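Local structure of NAD-dependent aldehyde dehydrogenase (5UJU) at residues I339-C351 with E396-A408. The protein probably oxidises aldehydes to carboxylic acids, passing the hydride to NAD. Numbering follows the deposited sequence.
Sequences IAFSLALYSGQMC and ELIGAIQNDGVTA. With NA (sodium ion), chain C.
The carboxamide of Gln349 reads the backbone of 400-402 with both of its ends. OE1 accepts from Gln402 N at 2.8 Å, in its carbonyl plane and on a lone pair, while NE2 gives one hydrogen to Ala400 O at 3.0 Å and the other to Tyr346 O. Both acceptors lie almost in the amide plane, so the three bonds fix its rotation; glutamine suits this buried place because it donates and accepts at once. Gln349 CG lies anti to the carbonyl carbon (chi1 -63°) and the chain runs extended beyond it, carrying the amide across to the other segment. Its CB meanwhile sits over one face of the Tyr346 ring, toward the rim; the tyrosine hydroxyl bonds to Thr145 O.

Next to this grip, Ser347 OG donates to Ile398 O at 2.9 Å from above the carbonyl plane, and a water joins the same hydroxyl to Gly399 O. Ile401 CD1 presses on Ser347 CB at 3.6 Å, a small side chain that permits so close an approach. In the aldehyde dehydrogenase fold this is where helix 332-344, beside strand 323-326, gives way to a tight turn; there Tyr346 N donates to Leu397 O, nearly straight at 170°. Just beyond, the carbonyl of Gly348, where a side chain would be crowded by the sodium ion, joins Gly458 and four waters around that ion.

Toward Phe341 the side-chain packing becomes looser and apolar, and Phe341, Leu345 and Leu397 are partly exposed, whereas Ala344 is buried. Leu397 spreads its two methyls: CD2 meets Ala344 CB at 3.8 Å, and CD1 lies 3.9 Å from Leu345 CD2 and as far from Phe341 CD1, at the ring edge and in its plane. A branched leucine can serve all three neighbours, and the small Ala344 lets the end of helix 332-344 come close to Leu397.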
ATOM      1  N   ILE A 339      23.600  20.868 -18.255  1.00 34.57           N
ATOM      2  CA  ILE A 339      23.842  19.432 -18.339  1.00 30.88           C
ATOM      3  C   ILE A 339      25.188  19.086 -17.720  1.00 28.27           C
ATOM      4  O   ILE A 339      25.324  18.080 -17.006  1.00 28.13           O
ATOM      5  CB  ILE A 339      23.757  18.968 -19.805  1.00 32.36           C
ATOM      6  CG1 ILE A 339      22.301  18.990 -20.277  1.00 33.59           C
ATOM      7  CG2 ILE A 339      24.412  17.599 -19.979  1.00 27.24           C
ATOM      8  CD1 ILE A 339      22.150  18.765 -21.775  1.00 33.65           C
ATOM      9  N   ALA A 340      26.198  19.923 -17.965  1.00 29.35           N
ATOM     10  CA  ALA A 340      27.534  19.671 -17.433  1.00 32.72           C
ATOM     11  C   ALA A 340      27.541  19.664 -15.903  1.00 30.66           C
ATOM     12  O   ALA A 340      28.187  18.813 -15.280  1.00 28.96           O
ATOM     13  CB  ALA A 340      28.503  20.725 -17.949  1.00 28.82           C
ATOM     14  N   PHE A 341      26.881  20.648 -15.280  1.00 28.51           N
ATOM     15  CA  PHE A 341      26.757  20.635 -13.824  1.00 29.08           C
ATOM     16  C   PHE A 341      26.091  19.355 -13.354  1.00 31.28           C
ATOM     17  O   PHE A 341      26.474  18.784 -12.325  1.00 30.53           O
ATOM     18  CB  PHE A 341      25.937  21.834 -13.343  1.00 39.07           C
ATOM     19  CG  PHE A 341      26.754  23.012 -12.932  1.00 47.66           C
ATOM     20  CD1 PHE A 341      27.577  22.944 -11.817  1.00 45.99           C
ATOM     21  CD2 PHE A 341      26.679  24.206 -13.647  1.00 53.67           C
ATOM     22  CE1 PHE A 341      28.338  24.037 -11.435  1.00 52.66           C
ATOM     23  CE2 PHE A 341      27.433  25.309 -13.270  1.00 55.43           C
ATOM     24  CZ  PHE A 341      28.266  25.225 -12.163  1.00 55.75           C
ATOM     25  N   SER A 342      25.071  18.900 -14.089  1.00 26.74           N
ATOM     26  CA  SER A 342      24.332  17.705 -13.694  1.00 26.43           C
ATOM     27  C   SER A 342      25.204  16.468 -13.753  1.00 30.17           C
ATOM     28  O   SER A 342      25.016  15.536 -12.959  1.00 31.52           O
ATOM     29  CB  SER A 342      23.105  17.528 -14.587  1.00 25.00           C
ATOM     30  OG  SER A 342      22.334  18.710 -14.572  1.00 31.77           O
ATOM     31  N   LEU A 343      26.147  16.438 -14.692  1.00 26.52           N
ATOM     32  CA  LEU A 343      27.075  15.323 -14.803  1.00 25.69           C
ATOM     33  C   LEU A 343      28.180  15.390 -13.754  1.00 26.40           C
ATOM     34  O   LEU A 343      28.691  14.346 -13.337  1.00 29.75           O
ATOM     35  CB  LEU A 343      27.688  15.290 -16.207  1.00 27.07           C
ATOM     36  CG  LEU A 343      26.762  14.948 -17.369  1.00 26.11           C
ATOM     37  CD1 LEU A 343      27.479  15.215 -18.706  1.00 26.67           C
ATOM     38  CD2 LEU A 343      26.288  13.503 -17.273  1.00 27.15           C
ATOM     39  N   ALA A 344      28.560  16.593 -13.331  1.00 26.92           N
ATOM     40  CA  ALA A 344      29.710  16.806 -12.458  1.00 28.71           C
ATOM     41  C   ALA A 344      29.382  16.707 -10.968  1.00 32.69           C
ATOM     42  O   ALA A 344      30.246  16.306 -10.177  1.00 35.43           O
ATOM     43  CB  ALA A 344      30.320  18.178 -12.752  1.00 25.45           C
ATOM     44  N   LEU A 345      28.160  17.063 -10.579  1.00 33.17           N
ATOM     45  CA  LEU A 345      27.723  17.078  -9.188  1.00 31.53           C
ATOM     46  C   LEU A 345      27.999  15.744  -8.506  1.00 29.58           C
ATOM     47  O   LEU A 345      27.432  14.714  -8.882  1.00 27.59           O
ATOM     48  CB  LEU A 345      26.227  17.380  -9.147  1.00 34.42           C
ATOM     49  CG  LEU A 345      25.731  18.776  -8.806  1.00 41.70           C
ATOM     50  CD1 LEU A 345      24.218  18.723  -8.782  1.00 50.80           C
ATOM     51  CD2 LEU A 345      26.270  19.230  -7.462  1.00 37.22           C
ATOM     52  N   TYR A 346      28.877  15.758  -7.510  1.00 30.29           N
ATOM     53  CA  TYR A 346      29.198  14.547  -6.754  1.00 28.74           C
ATOM     54  C   TYR A 346      29.658  13.421  -7.691  1.00 31.11           C
ATOM     55  O   TYR A 346      29.436  12.237  -7.430  1.00 25.49           O
ATOM     56  CB  TYR A 346      27.995  14.133  -5.884  1.00 22.64           C
ATOM     57  CG  TYR A 346      28.215  12.979  -4.905  1.00 28.15           C
ATOM     58  CD1 TYR A 346      29.465  12.714  -4.350  1.00 26.02           C
ATOM     59  CD2 TYR A 346      27.155  12.152  -4.553  1.00 28.01           C
ATOM     60  CE1 TYR A 346      29.644  11.642  -3.459  1.00 23.45           C
ATOM     61  CE2 TYR A 346      27.321  11.101  -3.688  1.00 33.72           C
ATOM     62  CZ  TYR A 346      28.558  10.847  -3.145  1.00 31.10           C
ATOM     63  OH  TYR A 346      28.679   9.787  -2.285  1.00 31.82           O
ATOM     64  N   SER A 347      30.300  13.788  -8.808  1.00 27.03           N
ATOM     65  CA  SER A 347      30.892  12.817  -9.735  1.00 27.72           C
ATOM     66  C   SER A 347      29.863  11.801 -10.220  1.00 28.47           C
ATOM     67  O   SER A 347      30.158  10.610 -10.361  1.00 25.47           O
ATOM     68  CB  SER A 347      32.102  12.106  -9.123  1.00 26.05           C
ATOM     69  OG  SER A 347      33.131  13.019  -8.774  1.00 28.13           O
ATOM     70  N   GLY A 348      28.657  12.284 -10.511  1.00 31.04           N
ATOM     71  CA  GLY A 348      27.602  11.439 -11.050  1.00 27.18           C
ATOM     72  C   GLY A 348      27.114  10.353 -10.123  1.00 36.37           C
ATOM     73  O   GLY A 348      26.434   9.425 -10.576  1.00 33.87           O
ATOM     74  N   GLN A 349      27.420  10.451  -8.823  1.00 32.60           N
ATOM     75  CA  GLN A 349      27.041   9.449  -7.840  1.00 27.56           C
ATOM     76  C   GLN A 349      25.691   9.748  -7.187  1.00 31.60           C
ATOM     77  O   GLN A 349      25.405   9.239  -6.094  1.00 31.17           O
ATOM     78  CB  GLN A 349      28.140   9.311  -6.774  1.00 29.68           C
ATOM     79  CG  GLN A 349      29.483   8.811  -7.345  1.00 29.07           C
ATOM     80  CD  GLN A 349      30.654   8.940  -6.373  1.00 32.08           C
ATOM     81  OE1 GLN A 349      31.250   7.938  -5.978  1.00 30.37           O
ATOM     82  NE2 GLN A 349      31.007  10.180  -6.008  1.00 27.83           N
ATOM     83  N   MET A 350      24.851  10.538  -7.838  1.00 35.03           N
ATOM     84  CA  MET A 350      23.494  10.770  -7.377  1.00 37.66           C
ATOM     85  C   MET A 350      22.560   9.845  -8.138  1.00 34.94           C
ATOM     86  O   MET A 350      22.761   9.592  -9.331  1.00 35.68           O
ATOM     87  CB  MET A 350      23.088  12.225  -7.583  1.00 32.73           C
ATOM     88  CG  MET A 350      24.075  13.166  -6.990  1.00 37.33           C
ATOM     89  SD  MET A 350      23.602  14.865  -7.256  1.00 45.40           S
ATOM     90  CE  MET A 350      22.201  14.992  -6.130  1.00 39.19           C
ATOM     91  N   CYS A 351      21.557   9.309  -7.438  1.00 33.37           N
ATOM     92  CA  CYS A 351      20.613   8.414  -8.094  1.00 35.55           C
ATOM     93  C   CYS A 351      19.794   9.132  -9.169  1.00 34.52           C
ATOM     94  O   CYS A 351      19.182   8.468 -10.013  1.00 32.54           O
ATOM     95  CB  CYS A 351      19.684   7.776  -7.058  1.00 36.42           C
ATOM     96  SG  CYS A 351      18.794   8.957  -6.050  1.00 42.01           S
ATOM     97  N   GLU A 396      34.902  21.223  -4.684  1.00 30.38           N
ATOM     98  CA  GLU A 396      33.646  21.426  -3.981  1.00 29.35           C
ATOM     99  C   GLU A 396      32.451  21.012  -4.821  1.00 34.24           C
ATOM    100  O   GLU A 396      31.369  20.779  -4.267  1.00 32.13           O
ATOM    101  CB  GLU A 396      33.532  22.880  -3.540  1.00 31.23           C
ATOM    102  CG  GLU A 396      34.652  23.305  -2.579  1.00 36.53           C
ATOM    103  CD  GLU A 396      34.850  22.337  -1.386  1.00 36.28           C
ATOM    104  OE1 GLU A 396      33.860  21.766  -0.882  1.00 34.41           O
ATOM    105  OE2 GLU A 396      36.002  22.180  -0.923  1.00 34.00           O
ATOM    106  N   LEU A 397      32.631  20.869  -6.133  1.00 27.77           N
ATOM    107  CA  LEU A 397      31.564  20.429  -7.024  1.00 21.47           C
ATOM    108  C   LEU A 397      31.539  18.912  -7.171  1.00 28.46           C
ATOM    109  O   LEU A 397      30.486  18.290  -7.014  1.00 29.73           O
ATOM    110  CB  LEU A 397      31.727  21.102  -8.404  1.00 23.70           C
ATOM    111  CG  LEU A 397      30.878  20.574  -9.572  1.00 29.37           C
ATOM    112  CD1 LEU A 397      29.412  20.643  -9.273  1.00 29.46           C
ATOM    113  CD2 LEU A 397      31.173  21.380 -10.841  1.00 31.77           C
ATOM    114  N   ILE A 398      32.683  18.293  -7.461  1.00 25.32           N
ATOM    115  CA  ILE A 398      32.663  16.871  -7.788  1.00 22.92           C
ATOM    116  C   ILE A 398      32.828  15.974  -6.564  1.00 27.37           C
ATOM    117  O   ILE A 398      32.456  14.793  -6.628  1.00 27.05           O
ATOM    118  CB  ILE A 398      33.716  16.538  -8.859  1.00 24.79           C
ATOM    119  CG1 ILE A 398      35.131  16.710  -8.312  1.00 29.63           C
ATOM    120  CG2 ILE A 398      33.509  17.450 -10.095  1.00 21.64           C
ATOM    121  CD1 ILE A 398      36.220  16.495  -9.367  1.00 26.58           C
ATOM    122  N   GLY A 399      33.341  16.497  -5.454  1.00 29.09           N
ATOM    123  CA  GLY A 399      33.482  15.644  -4.285  1.00 26.57           C
ATOM    124  C   GLY A 399      34.462  14.520  -4.560  1.00 29.90           C
ATOM    125  O   GLY A 399      35.341  14.618  -5.428  1.00 26.99           O
ATOM    126  N   ALA A 400      34.280  13.412  -3.853  1.00 22.81           N
ATOM    127  CA  ALA A 400      35.198  12.291  -3.939  1.00 26.81           C
ATOM    128  C   ALA A 400      34.452  11.044  -4.384  1.00 28.63           C
ATOM    129  O   ALA A 400      33.240  10.919  -4.203  1.00 32.02           O
ATOM    130  CB  ALA A 400      35.901  12.034  -2.590  1.00 29.57           C
ATOM    131  N   ILE A 401      35.199  10.117  -4.968  1.00 26.84           N
ATOM    132  CA  ILE A 401      34.646   8.853  -5.445  1.00 30.36           C
ATOM    133  C   ILE A 401      34.472   7.901  -4.262  1.00 34.87           C
ATOM    134  O   ILE A 401      35.401   7.700  -3.471  1.00 31.37           O
ATOM    135  CB  ILE A 401      35.565   8.251  -6.520  1.00 26.91           C
ATOM    136  CG1 ILE A 401      35.696   9.199  -7.722  1.00 28.74           C
ATOM    137  CG2 ILE A 401      35.082   6.903  -6.939  1.00 25.52           C
ATOM    138  CD1 ILE A 401      34.416   9.371  -8.502  1.00 30.24           C
ATOM    139  N   GLN A 402      33.288   7.285  -4.151  1.00 29.15           N
ATOM    140  CA  GLN A 402      32.931   6.629  -2.891  1.00 36.76           C
ATOM    141  C   GLN A 402      33.787   5.390  -2.618  1.00 42.54           C
ATOM    142  O   GLN A 402      34.115   5.102  -1.461  1.00 39.34           O
ATOM    143  CB  GLN A 402      31.441   6.265  -2.889  1.00 42.56           C
ATOM    144  CG  GLN A 402      30.828   6.083  -1.480  1.00 48.25           C
ATOM    145  CD  GLN A 402      31.081   4.708  -0.869  1.00 53.26           C
ATOM    146  OE1 GLN A 402      31.173   3.706  -1.576  1.00 50.67           O
ATOM    147  NE2 GLN A 402      31.199   4.662   0.458  1.00 58.69           N
ATOM    148  N   ASN A 403      34.147   4.637  -3.655  1.00 36.51           N
ATOM    149  CA  ASN A 403      34.861   3.380  -3.459  1.00 35.43           C
ATOM    150  C   ASN A 403      35.652   3.052  -4.717  1.00 37.66           C
ATOM    151  O   ASN A 403      35.439   3.639  -5.783  1.00 36.37           O
ATOM    152  CB  ASN A 403      33.898   2.247  -3.100  1.00 32.77           C
ATOM    153  CG  ASN A 403      32.827   2.062  -4.135  1.00 43.80           C
ATOM    154  OD1 ASN A 403      33.062   1.492  -5.208  1.00 43.20           O
ATOM    155  ND2 ASN A 403      31.634   2.564  -3.832  1.00 45.87           N
ATOM    156  N   ASP A 404      36.580   2.103  -4.578  1.00 35.77           N
ATOM    157  CA  ASP A 404      37.444   1.755  -5.697  1.00 46.50           C
ATOM    158  C   ASP A 404      36.712   1.005  -6.804  1.00 49.03           C
ATOM    159  O   ASP A 404      37.255   0.899  -7.911  1.00 47.76           O
ATOM    160  CB  ASP A 404      38.614   0.905  -5.202  1.00 57.08           C
ATOM    161  CG  ASP A 404      39.473   1.630  -4.193  1.00 68.36           C
ATOM    162  OD1 ASP A 404      39.852   2.792  -4.464  1.00 69.80           O
ATOM    163  OD2 ASP A 404      39.768   1.035  -3.131  1.00 76.30           O
ATOM    164  N   GLY A 405      35.481   0.540  -6.560  1.00 45.03           N
ATOM    165  CA  GLY A 405      34.732  -0.117  -7.618  1.00 45.00           C
ATOM    166  C   GLY A 405      34.243   0.857  -8.674  1.00 49.60           C
ATOM    167  O   GLY A 405      34.087   0.487  -9.843  1.00 51.20           O
ATOM    168  N   VAL A 406      34.030   2.120  -8.291  1.00 42.33           N
ATOM    169  CA  VAL A 406      33.652   3.133  -9.271  1.00 40.87           C
ATOM    170  C   VAL A 406      34.831   3.419 -10.198  1.00 40.52           C
ATOM    171  O   VAL A 406      34.667   3.578 -11.412  1.00 42.14           O
ATOM    172  CB  VAL A 406      33.162   4.409  -8.562  1.00 37.79           C
ATOM    173  CG1 VAL A 406      32.923   5.532  -9.574  1.00 37.34           C
ATOM    174  CG2 VAL A 406      31.917   4.127  -7.734  1.00 44.64           C
ATOM    175  N   THR A 407      36.038   3.488  -9.631  1.00 42.59           N
ATOM    176  CA  THR A 407      37.241   3.675 -10.434  1.00 45.82           C
ATOM    177  C   THR A 407      37.397   2.566 -11.469  1.00 45.92           C
ATOM    178  O   THR A 407      37.793   2.823 -12.613  1.00 45.05           O
ATOM    179  CB  THR A 407      38.463   3.733  -9.518  1.00 52.80           C
ATOM    180  OG1 THR A 407      38.372   4.901  -8.692  1.00 54.12           O
ATOM    181  CG2 THR A 407      39.735   3.807 -10.340  1.00 54.69           C
ATOM    182  N   ALA A 408      37.108   1.318 -11.083  1.00 45.92           N
ATOM    183  CA  ALA A 408      37.212   0.212 -12.033  1.00 48.40           C
ATOM    184  C   ALA A 408      36.198   0.349 -13.162  1.00 47.74           C
ATOM    185  O   ALA A 408      36.508   0.060 -14.325  1.00 46.86           O
ATOM    186  CB  ALA A 408      37.021  -1.123 -11.314  1.00 44.12           C
TER
HETATM  187 NA    NA C 601      26.000   8.606 -13.139  1.00 38.50          NA
HETATM  188  O   HOH W   1      35.781  12.826  -7.677  1.00 27.65           O
HETATM  189  O   HOH W   2      26.042   6.796 -11.295  1.00 41.70           O
HETATM  190  O   HOH W   3      26.103   6.930 -14.994  1.00 35.15           O
HETATM  191  O   HOH W   4      23.428   8.694 -13.531  1.00 50.15           O
HETATM  192  O   HOH W   5      26.451  10.395 -15.165  1.00 28.11           O